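Local coordinates for protein aminofutalosine deaminase (PDB 7LKK) that deaminates aminofutalosine in the menaquinone pathway of Helicobacter pylori, as a metal-dependent hydrolase of the amidohydrolase family, at residues His194-Val199 with Asn260-Met265. Sequence-based numbering, arbitrary orientation.
With MCF ((8R)-3-(5-S-methyl-5-thio-beta-D-ribofuranosyl)-3,6,7,8-tetrahydroimidazo[4,5-d][1,3]diazepin-8-ol), chain J.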
ATOM      1  N   HIS A 194     -23.712  10.137 -12.520  1.00 20.90           N
ATOM      2  CA  HIS A 194     -22.925   8.954 -12.181  1.00 17.72           C
ATOM      3  C   HIS A 194     -21.802   8.720 -13.187  1.00 18.50           C
ATOM      4  O   HIS A 194     -20.619   8.755 -12.832  1.00 22.85           O
ATOM      5  CB  HIS A 194     -23.805   7.713 -12.081  1.00 18.69           C
ATOM      6  CG  HIS A 194     -23.025   6.469 -11.791  1.00 18.07           C
ATOM      7  ND1 HIS A 194     -22.727   5.535 -12.758  1.00 22.09           N
ATOM      8  CD2 HIS A 194     -22.440   6.032 -10.651  1.00 23.16           C
ATOM      9  CE1 HIS A 194     -22.009   4.564 -12.222  1.00 24.18           C
ATOM     10  NE2 HIS A 194     -21.821   4.841 -10.945  1.00 25.93           N
ATOM     11  N   ALA A 195     -22.149   8.472 -14.443  1.00 20.76           N
ATOM     12  CA  ALA A 195     -21.159   8.052 -15.428  1.00 19.16           C
ATOM     13  C   ALA A 195     -21.770   8.191 -16.819  1.00 20.38           C
ATOM     14  O   ALA A 195     -22.993   8.275 -16.958  1.00 19.89           O
ATOM     15  CB  ALA A 195     -20.706   6.605 -15.179  1.00 17.50           C
ATOM     16  N   PRO A 196     -20.928   8.227 -17.860  1.00 19.14           N
ATOM     17  CA  PRO A 196     -21.466   8.269 -19.230  1.00 20.49           C
ATOM     18  C   PRO A 196     -22.292   7.050 -19.609  1.00 20.75           C
ATOM     19  O   PRO A 196     -23.203   7.173 -20.436  1.00 20.57           O
ATOM     20  CB  PRO A 196     -20.203   8.380 -20.095  1.00 19.39           C
ATOM     21  CG  PRO A 196     -19.179   8.986 -19.196  1.00 19.25           C
ATOM     22  CD  PRO A 196     -19.472   8.447 -17.830  1.00 21.93           C
ATOM     23  N   TYR A 197     -22.006   5.876 -19.042  1.00 17.79           N
ATOM     24  CA  TYR A 197     -22.723   4.663 -19.416  1.00 21.92           C
ATOM     25  C   TYR A 197     -24.023   4.470 -18.648  1.00 22.61           C
ATOM     26  O   TYR A 197     -24.811   3.587 -19.009  1.00 20.32           O
ATOM     27  CB  TYR A 197     -21.832   3.427 -19.209  1.00 20.23           C
ATOM     28  CG  TYR A 197     -21.256   3.301 -17.815  1.00 21.65           C
ATOM     29  CD1 TYR A 197     -22.032   2.842 -16.755  1.00 19.15           C
ATOM     30  CD2 TYR A 197     -19.933   3.638 -17.559  1.00 21.17           C
ATOM     31  CE1 TYR A 197     -21.506   2.731 -15.481  1.00 19.91           C
ATOM     32  CE2 TYR A 197     -19.398   3.526 -16.289  1.00 20.17           C
ATOM     33  CZ  TYR A 197     -20.189   3.073 -15.255  1.00 23.01           C
ATOM     34  OH  TYR A 197     -19.664   2.964 -13.989  1.00 19.64           O
ATOM     35  N   SER A 198     -24.269   5.263 -17.606  1.00 19.11           N
ATOM     36  CA  SER A 198     -25.394   5.028 -16.715  1.00 23.04           C
ATOM     37  C   SER A 198     -26.420   6.152 -16.681  1.00 20.87           C
ATOM     38  O   SER A 198     -27.471   5.976 -16.055  1.00 20.70           O
ATOM     39  CB  SER A 198     -24.898   4.776 -15.283  1.00 21.15           C
ATOM     40  OG  SER A 198     -24.206   5.905 -14.783  1.00 19.35           O
ATOM     41  N   VAL A 199     -26.157   7.294 -17.316  1.00 18.32           N
ATOM     42  CA  VAL A 199     -27.069   8.434 -17.279  1.00 16.98           C
ATOM     43  C   VAL A 199     -27.381   8.860 -18.706  1.00 19.42           C
ATOM     44  O   VAL A 199     -26.473   9.230 -19.460  1.00 17.64           O
ATOM     45  CB  VAL A 199     -26.497   9.617 -16.479  1.00 20.59           C
ATOM     46  CG1 VAL A 199     -27.457  10.792 -16.535  1.00 15.57           C
ATOM     47  CG2 VAL A 199     -26.247   9.208 -15.037  1.00 20.81           C
ATOM     48  N   ASN A 260     -16.083  13.724 -26.011  1.00 23.90           N
ATOM     49  CA  ASN A 260     -16.329  15.163 -26.064  1.00 24.89           C
ATOM     50  C   ASN A 260     -17.807  15.489 -25.897  1.00 23.91           C
ATOM     51  O   ASN A 260     -18.150  16.514 -25.299  1.00 23.20           O
ATOM     52  CB  ASN A 260     -15.801  15.738 -27.378  1.00 24.27           C
ATOM     53  CG  ASN A 260     -14.290  15.856 -27.393  1.00 26.48           C
ATOM     54  OD1 ASN A 260     -13.623  15.490 -26.428  1.00 22.92           O
ATOM     55  ND2 ASN A 260     -13.744  16.364 -28.490  1.00 30.28           N
ATOM     56  N   ASP A 261     -18.690  14.630 -26.411  1.00 24.80           N
ATOM     57  CA  ASP A 261     -20.124  14.834 -26.227  1.00 26.31           C
ATOM     58  C   ASP A 261     -20.488  14.856 -24.747  1.00 25.59           C
ATOM     59  O   ASP A 261     -21.326  15.657 -24.316  1.00 27.06           O
ATOM     60  CB  ASP A 261     -20.900  13.740 -26.958  1.00 25.17           C
ATOM     61  CG  ASP A 261     -22.390  14.011 -27.010  1.00 25.84           C
ATOM     62  OD1 ASP A 261     -22.780  15.194 -27.079  1.00 32.32           O
ATOM     63  OD2 ASP A 261     -23.171  13.038 -26.988  1.00 32.98           O
ATOM     64  N   TYR A 262     -19.860  13.988 -23.954  1.00 21.16           N
ATOM     65  CA  TYR A 262     -20.122  13.962 -22.518  1.00 20.07           C
ATOM     66  C   TYR A 262     -19.475  15.152 -21.820  1.00 22.46           C
ATOM     67  O   TYR A 262     -20.116  15.832 -21.009  1.00 22.52           O
ATOM     68  CB  TYR A 262     -19.620  12.649 -21.919  1.00 16.89           C
ATOM     69  CG  TYR A 262     -20.054  12.425 -20.491  1.00 21.48           C
ATOM     70  CD1 TYR A 262     -21.333  11.971 -20.199  1.00 17.99           C
ATOM     71  CD2 TYR A 262     -19.187  12.672 -19.432  1.00 17.59           C
ATOM     72  CE1 TYR A 262     -21.738  11.764 -18.894  1.00 20.20           C
ATOM     73  CE2 TYR A 262     -19.583  12.469 -18.124  1.00 20.39           C
ATOM     74  CZ  TYR A 262     -20.859  12.014 -17.860  1.00 20.33           C
ATOM     75  OH  TYR A 262     -21.259  11.811 -16.560  1.00 20.69           O
ATOM     76  N   ILE A 263     -18.200  15.413 -22.123  1.00 18.64           N
ATOM     77  CA  ILE A 263     -17.467  16.494 -21.465  1.00 20.61           C
ATOM     78  C   ILE A 263     -18.161  17.832 -21.688  1.00 21.46           C
ATOM     79  O   ILE A 263     -18.303  18.636 -20.757  1.00 22.83           O
ATOM     80  CB  ILE A 263     -16.011  16.534 -21.970  1.00 18.61           C
ATOM     81  CG1 ILE A 263     -15.247  15.285 -21.527  1.00 20.82           C
ATOM     82  CG2 ILE A 263     -15.309  17.807 -21.497  1.00 16.50           C
ATOM     83  CD1 ILE A 263     -13.977  15.046 -22.317  1.00 19.59           C
ATOM     84  N   ASP A 264     -18.610  18.089 -22.919  1.00 23.15           N
ATOM     85  CA  ASP A 264     -19.162  19.397 -23.260  1.00 21.51           C
ATOM     86  C   ASP A 264     -20.411  19.740 -22.458  1.00 23.82           C
ATOM     87  O   ASP A 264     -20.722  20.926 -22.307  1.00 20.60           O
ATOM     88  CB  ASP A 264     -19.468  19.464 -24.757  1.00 24.82           C
ATOM     89  CG  ASP A 264     -18.213  19.456 -25.608  1.00 29.84           C
ATOM     90  OD1 ASP A 264     -17.102  19.479 -25.034  1.00 29.79           O
ATOM     91  OD2 ASP A 264     -18.338  19.423 -26.851  1.00 32.72           O
ATOM     92  N   MET A 265     -21.129  18.737 -21.941  1.00 20.59           N
ATOM     93  CA  MET A 265     -22.287  19.015 -21.095  1.00 20.65           C
ATOM     94  C   MET A 265     -21.914  19.861 -19.886  1.00 20.13           C
ATOM     95  O   MET A 265     -22.733  20.652 -19.406  1.00 18.21           O
ATOM     96  CB  MET A 265     -22.928  17.711 -20.621  1.00 18.24           C
ATOM     97  CG  MET A 265     -23.675  16.931 -21.684  1.00 21.43           C
ATOM     98  SD  MET A 265     -24.705  15.660 -20.925  1.00 20.36           S
ATOM     99  CE  MET A 265     -23.487  14.800 -19.931  1.00 23.82           C
TER
HETATM  100  O8  MCF J 506     -16.629   5.385  -7.946  1.00 30.79           O
HETATM  101  C8  MCF J 506     -16.628   4.043  -7.534  1.00 28.39           C
HETATM  102  C7  MCF J 506     -16.376   3.075  -8.685  1.00 25.65           C
HETATM  103  N6  MCF J 506     -16.914   3.592  -9.918  1.00 25.30           N
HETATM  104  C5  MCF J 506     -18.278   4.072  -9.954  1.00 26.51           C
HETATM  105  N4  MCF J 506     -19.203   4.108  -8.827  1.00 24.69           N
HETATM  106  C10 MCF J 506     -19.121   3.683  -7.407  1.00 25.35           C
HETATM  107  C9  MCF J 506     -17.904   3.658  -6.754  1.00 24.50           C
HETATM  108  N1  MCF J 506     -18.124   3.254  -5.512  1.00 26.38           N
HETATM  109  C2  MCF J 506     -19.427   3.038  -5.341  1.00 26.43           C
HETATM  110  N3  MCF J 506     -20.032   3.312  -6.500  1.00 23.54           N
HETATM  111  C1S MCF J 506     -21.508   3.171  -6.699  1.00 29.09           C
HETATM  112  C2S MCF J 506     -22.148   4.335  -7.490  1.00 28.97           C
HETATM  113  O2S MCF J 506     -22.439   5.378  -6.661  1.00 23.50           O
HETATM  114  O4S MCF J 506     -21.755   2.138  -7.413  1.00 27.92           O
HETATM  115  C4S MCF J 506     -23.171   2.428  -8.145  1.00 29.99           C
HETATM  116  C3S MCF J 506     -23.428   3.698  -8.018  1.00 29.79           C
HETATM  117  O3S MCF J 506     -24.539   3.885  -7.016  1.00 30.91           O
HETATM  118  C5S MCF J 506     -23.064   2.052  -9.613  1.00 31.10           C
HETATM  119  S5S MCF J 506     -24.688   1.515 -10.222  1.00 38.43           S
HETATM  120  C6S MCF J 506     -24.709   1.620 -12.035  1.00 34.28           C
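P196 lays its pyrrolidine ring over one face of the Y262 phenol. Its CG sits 3.5 Å from the centroid of the Y262 ring and only 3° off the ring normal, a well-centred CH-pi contact. CB leans over the CD1 side of the aromatic ring and CD over CZ, while the backbone joins in where P196 CA comes to 3.5 Å from Y262 CE1. Y262 leaves helix 259-264 with CG anti to its own backbone nitrogen (chi1 -170°), which carries the ring across to the loop that follows strand 187-193. Its hydroxyl passes the A195 carbonyl carbon, with 3.7 Å between Y262 OH and A195 C, and makes its hydrogen bond to T220 OG1, on the barrel strand next to 187-193. Y256 meets the Y262 ring edge-to-face, and V232 and E228 of helix 226-234 pack on P196.

Two residues before the proline, H194 turns the other way, toward the inhibitor. S198 OG lies at the edge of the imidazole, in its plane, 2.5 Å from H194 ND1; either atom could be the donor. A bond at this edge would limit rotation of the ring, with NE2 on the ligand side, where H194 NE2 donates to MCF N4 at 3.4 Å in a weak, bent hydrogen bond (145°). The same nitrogen also touches the thioribosyl part, 3.3 Å from H194 NE2 to MCF C5S. The H194 carbonyl accepts a hydrogen bond from ND1 of the iron ligand H221, so this loop of the amidohydrolase barrel serves inhibitor and metal site together. Between loop and helix the chemistry is apolar, with no hydrogen bond across, which suggests that van der Waals and CH-pi fit of proline on ring joins them, while H194 and the Y262 phenol find their polar partners away from this interface.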